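PDB 3FLK: tartrate dehydrogenase/decarboxylase from Pseudomonas putida, which oxidises tartrate to oxaloglycolate with NAD+, converts meso-tartrate to D-glycerate and oxidatively decarboxylates D-malate to pyruvate, using magnesium or manganese. Local coordinates for residues Ile88-Trp91 with Gly92-Lys96; Gln350-Gly353 with Ala354-Asp358. The protein carries 1 engineered substitution. One frame throughout, in Å; residues are numbered along the deposited sequence.

Contact 1 (Ile88-Trp91 with Gly92-Lys96); sequences ISLW and GSLLK. With NAI (1,4-dihydronicotinamide adenine dinucleotide), chain F.
Trp91 and Leu95 meet through their first torsions: chi1 of -77° sets the Trp91 indole beside its own backbone N, and Leu95, pointing back toward 88-91 with a chi1 of -98°, off the staggered positions, lays CD2 over the ring face. The motif is a helix-helix junction in the isocitrate/isopropylmalate dehydrogenase fold, where helix 86-91 is followed, across Gly92 and Ser93, by helix 94-100. One methyl serves two neighbours. Leu95 CD2 sits over the face of the indole, 3.4 Å from the centroid of the five-membered ring of Trp91 and close to its normal, a CH-pi contact so tight that CD2 is 3.3 Å from Trp91 CE2. The same methyl reaches Leu90 CD2 at 3.8 Å, and so bridges two side chains of the first helix.

At the junction Leu90 O takes two backbone donors. Leu95 N gives it a nearly straight bond (169°) at 3.1 Å, an i to i+5 bond in place of the alpha-helical i to i+4, and Ser93 N adds a weak one. Ser93, though at the N-cap position, turns its hydroxyl back: OG donates to Ser89 O at 2.7 Å, approaching tilted from the carbonyl plane. The indole NE1 makes weak bonds to Asn194 O and Gly195 O of the second subunit, tying the junction to the dimer interface. Leu90 and Leu94 lie side by side near the active site, Leu90 close to the oxalate, and Leu94 CD2 comes to 3.2 Å from N7N of the NADH carboxamide.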
loop_
_atom_site.group_PDB
_atom_site.type_symbol
_atom_site.label_atom_id
_atom_site.label_comp_id
_atom_site.label_asym_id
_atom_site.label_seq_id
_atom_site.Cartn_x
_atom_site.Cartn_y
_atom_site.Cartn_z
ATOM N N ILE A 88 -0.556 6.280 -21.117
ATOM C CA ILE A 88 0.106 6.781 -22.322
ATOM C C ILE A 88 1.211 7.785 -21.972
ATOM O O ILE A 88 2.333 7.664 -22.465
ATOM C CB ILE A 88 -0.907 7.370 -23.340
ATOM C CG1 ILE A 88 -1.773 6.243 -23.919
ATOM C CG2 ILE A 88 -0.183 8.129 -24.457
ATOM C CD1 ILE A 88 -2.962 6.708 -24.749
ATOM N N SER A 89 0.897 8.754 -21.113
ATOM C CA SER A 89 1.862 9.786 -20.732
ATOM C C SER A 89 3.083 9.241 -19.989
ATOM O O SER A 89 4.217 9.591 -20.323
ATOM C CB SER A 89 1.193 10.911 -19.929
ATOM O OG SER A 89 0.608 10.430 -18.736
ATOM N N LEU A 90 2.856 8.377 -19.000
ATOM C CA LEU A 90 3.955 7.838 -18.194
ATOM C C LEU A 90 4.867 6.904 -18.991
ATOM O O LEU A 90 6.092 7.038 -18.944
ATOM C CB LEU A 90 3.432 7.133 -16.935
ATOM C CG LEU A 90 4.466 6.911 -15.820
ATOM C CD1 LEU A 90 4.779 8.211 -15.094
ATOM C CD2 LEU A 90 3.989 5.859 -14.826
ATOM N N TRP A 91 4.260 5.972 -19.726
ATOM C CA TRP A 91 5.004 4.993 -20.518
ATOM C C TRP A 91 5.699 5.609 -21.727
ATOM O O TRP A 91 6.702 5.079 -22.206
ATOM C CB TRP A 91 4.096 3.835 -20.946
ATOM C CG TRP A 91 3.836 2.870 -19.835
ATOM C CD1 TRP A 91 2.848 2.945 -18.896
ATOM C CD2 TRP A 91 4.587 1.689 -19.536
ATOM N NE1 TRP A 91 2.937 1.878 -18.028
ATOM C CE2 TRP A 91 3.993 1.091 -18.403
ATOM C CE3 TRP A 91 5.705 1.076 -20.117
ATOM C CZ2 TRP A 91 4.483 -0.088 -17.836
ATOM C CZ3 TRP A 91 6.189 -0.097 -19.554
ATOM C CH2 TRP A 91 5.578 -0.667 -18.427
ATOM N N GLY A 92 5.174 6.734 -22.205
ATOM C CA GLY A 92 5.759 7.432 -23.341
ATOM C C GLY A 92 6.877 8.393 -22.983
ATOM O O GLY A 92 7.508 8.969 -23.874
ATOM N N SER A 93 7.131 8.571 -21.685
ATOM C CA SER A 93 8.145 9.523 -21.235
ATOM C C SER A 93 9.028 9.002 -20.092
ATOM O O SER A 93 10.107 8.463 -20.344
ATOM C CB SER A 93 7.499 10.870 -20.873
ATOM O OG SER A 93 6.570 10.725 -19.813
ATOM N N LEU A 94 8.571 9.162 -18.849
ATOM C CA LEU A 94 9.390 8.860 -17.669
ATOM C C LEU A 94 9.833 7.397 -17.587
ATOM O O LEU A 94 10.983 7.113 -17.248
ATOM C CB LEU A 94 8.673 9.281 -16.377
ATOM C CG LEU A 94 9.328 8.962 -15.024
ATOM C CD1 LEU A 94 10.706 9.610 -14.856
ATOM C CD2 LEU A 94 8.409 9.376 -13.899
ATOM N N LEU A 95 8.923 6.478 -17.899
ATOM C CA LEU A 95 9.248 5.053 -17.862
ATOM C C LEU A 95 10.278 4.656 -18.923
ATOM O O LEU A 95 11.072 3.740 -18.702
ATOM C CB LEU A 95 7.979 4.195 -17.933
ATOM C CG LEU A 95 7.412 3.659 -16.606
ATOM C CD1 LEU A 95 7.554 4.617 -15.424
ATOM C CD2 LEU A 95 5.965 3.231 -16.754
ATOM N N LYS A 96 10.279 5.361 -20.055
ATOM C CA LYS A 96 11.329 5.198 -21.064
ATOM C C LYS A 96 12.693 5.676 -20.555
ATOM O O LYS A 96 13.706 5.020 -20.800
ATOM C CB LYS A 96 10.959 5.902 -22.374
ATOM C CG LYS A 96 9.944 5.141 -23.216
ATOM C CD LYS A 96 9.746 5.785 -24.586
ATOM C CE LYS A 96 8.799 4.957 -25.441
ATOM N NZ LYS A 96 8.480 5.616 -26.738
HETATM P PA NAI F . 0.011 13.741 -7.465
HETATM O O1A NAI F . 1.266 13.470 -6.728
HETATM O O2A NAI F . 0.229 14.612 -8.634
HETATM O O5B NAI F . -1.036 14.442 -6.478
HETATM C C5B NAI F . -1.598 13.782 -5.366
HETATM C C4B NAI F . -2.083 14.801 -4.341
HETATM O O4B NAI F . -0.972 15.387 -3.687
HETATM C C3B NAI F . -2.877 15.930 -4.982
HETATM O O3B NAI F . -3.965 16.240 -4.145
HETATM C C2B NAI F . -1.892 17.081 -5.040
HETATM O O2B NAI F . -2.523 18.334 -4.906
HETATM C C1B NAI F . -0.939 16.790 -3.892
HETATM N N9A NAI F . 0.430 17.234 -4.208
HETATM C C8A NAI F . 1.321 16.629 -5.057
HETATM N N7A NAI F . 2.460 17.354 -5.062
HETATM C C5A NAI F . 2.314 18.407 -4.235
HETATM C C6A NAI F . 3.164 19.449 -3.878
HETATM N N6A NAI F . 4.394 19.519 -4.382
HETATM N N1A NAI F . 2.722 20.405 -2.986
HETATM C C2A NAI F . 1.453 20.333 -2.452
HETATM N N3A NAI F . 0.620 19.289 -2.811
HETATM C C4A NAI F . 1.039 18.347 -3.690
HETATM O O3 NAI F . -0.613 12.301 -7.866
HETATM P PN NAI F . -2.025 11.987 -8.580
HETATM O O1N NAI F . -3.022 13.035 -8.274
HETATM O O2N NAI F . -2.359 10.591 -8.217
HETATM O O5D NAI F . -1.666 12.022 -10.141
HETATM C C5D NAI F . -1.721 13.211 -10.902
HETATM C C4D NAI F . -0.984 13.017 -12.227
HETATM O O4D NAI F . 0.408 12.915 -11.995
HETATM C C3D NAI F . -1.387 11.749 -12.969
HETATM O O3D NAI F . -1.426 12.060 -14.341
HETATM C C2D NAI F . -0.255 10.776 -12.693
HETATM O O2D NAI F . -0.080 9.845 -13.734
HETATM C C1D NAI F . 0.928 11.724 -12.569
HETATM N N1N NAI F . 2.060 11.236 -11.756
HETATM C C2N NAI F . 3.309 11.342 -12.299
HETATM C C3N NAI F . 4.429 10.929 -11.588
HETATM C C7N NAI F . 5.794 11.304 -12.093
HETATM O O7N NAI F . 5.911 12.143 -13.222
HETATM N N7N NAI F . 6.872 10.836 -11.466
HETATM C C4N NAI F . 4.263 10.405 -10.305
HETATM C C5N NAI F . 2.986 10.304 -9.753
HETATM C C6N NAI F . 1.881 10.728 -10.491
#

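Contact 2 (Gln350-Gly353 with Ala354-Asp358); sequences QQVG and AAISD
Val352 and Ile356, one turn apart in the helix 349-361, lie side by side and point the same way, forming the buried stripe of an amphipathic alpha-helix. Val352 presents CG1, which stands anti to its own nitrogen (chi1 177°), to the CD1 end of Ile356 at 3.8 Å. Beneath this pair, Ile356 CG1 rests 3.4 Å from Val352 O, the same oxygen that accepts Ile356 N at 3.0 Å. Carbonyl and aliphatic branch are thus packed together on the covered face.

Regular i to i+4 bonding carries the backbone through: Ala354 N reaches Gln350 O and Ala355 N reaches Gln351 O, both at 2.9 Å, while Ser357 N meets Gly353 O at 3.0 Å. Gly353 is buried, and its oxygen lies 3.3 Å from Ser357 CB as well as accepting Ser357 N.

The other side is looser. Gln351 and Asp358 are exposed; their polar ends find partners along the chain, Gln351 OE1 accepting from Ser348 N and Asp358 OD1 forming a salt bridge with Arg362. At the margin, Gln350 donates NE2 to Asn294 OD1 and touches Glu23.

Within the fold the helix is wedged among three others. Gln350, Ala354, Ile356 and Ser357 touch helix 17-35, the short side chains of Ala354 and Ser357 meeting Arg26 and Ala30; Ile356 also packs on Ile299 and Ile302 of helix 299-313, and with Ala355 on helix 317-336 at Val333.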
loop_
_atom_site.group_PDB
_atom_site.type_symbol
_atom_site.label_atom_id
_atom_site.label_comp_id
_atom_site.label_asym_id
_atom_site.label_seq_id
_atom_site.Cartn_x
_atom_site.Cartn_y
_atom_site.Cartn_z
ATOM N N GLN A 350 6.772 30.262 -5.138
ATOM C CA GLN A 350 7.891 31.145 -5.461
ATOM C C GLN A 350 8.518 31.758 -4.214
ATOM O O GLN A 350 9.732 31.941 -4.156
ATOM C CB GLN A 350 7.450 32.248 -6.434
ATOM C CG GLN A 350 7.066 31.753 -7.841
ATOM C CD GLN A 350 5.732 31.021 -7.883
ATOM O OE1 GLN A 350 4.857 31.230 -7.032
ATOM N NE2 GLN A 350 5.568 30.154 -8.880
ATOM N N GLN A 351 7.687 32.062 -3.218
ATOM C CA GLN A 351 8.167 32.619 -1.949
ATOM C C GLN A 351 9.004 31.616 -1.152
ATOM O O GLN A 351 9.981 31.998 -0.512
ATOM C CB GLN A 351 7.003 33.139 -1.102
ATOM C CG GLN A 351 6.407 34.457 -1.602
ATOM C CD GLN A 351 5.168 34.885 -0.826
ATOM O OE1 GLN A 351 4.377 34.052 -0.385
ATOM N NE2 GLN A 351 4.991 36.194 -0.670
ATOM N N VAL A 352 8.622 30.341 -1.191
ATOM C CA VAL A 352 9.405 29.290 -0.527
ATOM C C VAL A 352 10.752 29.097 -1.230
ATOM O O VAL A 352 11.795 29.004 -0.574
ATOM C CB VAL A 352 8.623 27.952 -0.424
ATOM C CG1 VAL A 352 9.490 26.860 0.211
ATOM C CG2 VAL A 352 7.349 28.144 0.389
ATOM N N GLY A 353 10.723 29.052 -2.560
ATOM C CA GLY A 353 11.945 28.997 -3.366
ATOM C C GLY A 353 12.899 30.128 -3.020
ATOM O O GLY A 353 14.091 29.901 -2.800
ATOM N N ALA A 354 12.358 31.344 -2.952
ATOM C CA ALA A 354 13.125 32.537 -2.589
ATOM C C ALA A 354 13.696 32.468 -1.172
ATOM O O ALA A 354 14.842 32.860 -0.943
ATOM C CB ALA A 354 12.265 33.788 -2.754
ATOM N N ALA A 355 12.894 31.972 -0.231
ATOM C CA ALA A 355 13.309 31.843 1.168
ATOM C C ALA A 355 14.457 30.844 1.359
ATOM O O ALA A 355 15.379 31.094 2.136
ATOM C CB ALA A 355 12.118 31.465 2.045
ATOM N N ILE A 356 14.398 29.721 0.647
ATOM C CA ILE A 356 15.456 28.709 0.714
ATOM C C ILE A 356 16.734 29.231 0.054
ATOM O O ILE A 356 17.828 29.078 0.602
ATOM C CB ILE A 356 15.007 27.356 0.092
ATOM C CG1 ILE A 356 13.854 26.758 0.907
ATOM C CG2 ILE A 356 16.180 26.368 0.028
ATOM C CD1 ILE A 356 13.092 25.635 0.214
ATOM N N SER A 357 16.580 29.861 -1.108
ATOM C CA SER A 357 17.696 30.459 -1.837
ATOM C C SER A 357 18.414 31.531 -1.005
ATOM O O SER A 357 19.648 31.546 -0.936
ATOM C CB SER A 357 17.207 31.043 -3.166
ATOM O OG SER A 357 18.296 31.380 -4.005
ATOM N N ASP A 358 17.639 32.410 -0.368
ATOM C CA ASP A 358 18.199 33.465 0.480
ATOM C C ASP A 358 18.890 32.914 1.725
ATOM O O ASP A 358 19.976 33.371 2.089
ATOM C CB ASP A 358 17.124 34.472 0.895
ATOM C CG ASP A 358 17.685 35.614 1.727
ATOM O OD1 ASP A 358 18.704 36.212 1.313
ATOM O OD2 ASP A 358 17.112 35.909 2.799
#

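In the fold
Contact 1 and contact 2 stand about 31 Å apart between centres, share no helix, and illustrate local contacts of two kinds, one at a helix junction, one along a regular helix. In contact 1 an aromatic face, a serine hydroxyl and irregular backbone bonds lie at the junction; five of its nine residues are buried, between the cofactor and the second subunit. Contact 2 belongs to an unbroken helix near the C-terminus, remote from the active site and untouched by the partner chain. Its chemistry is correspondingly plain: regular backbone bonds, one buried aliphatic face against helices 17-35, 299-313 and 317-336, and an exposed face of polar side chains.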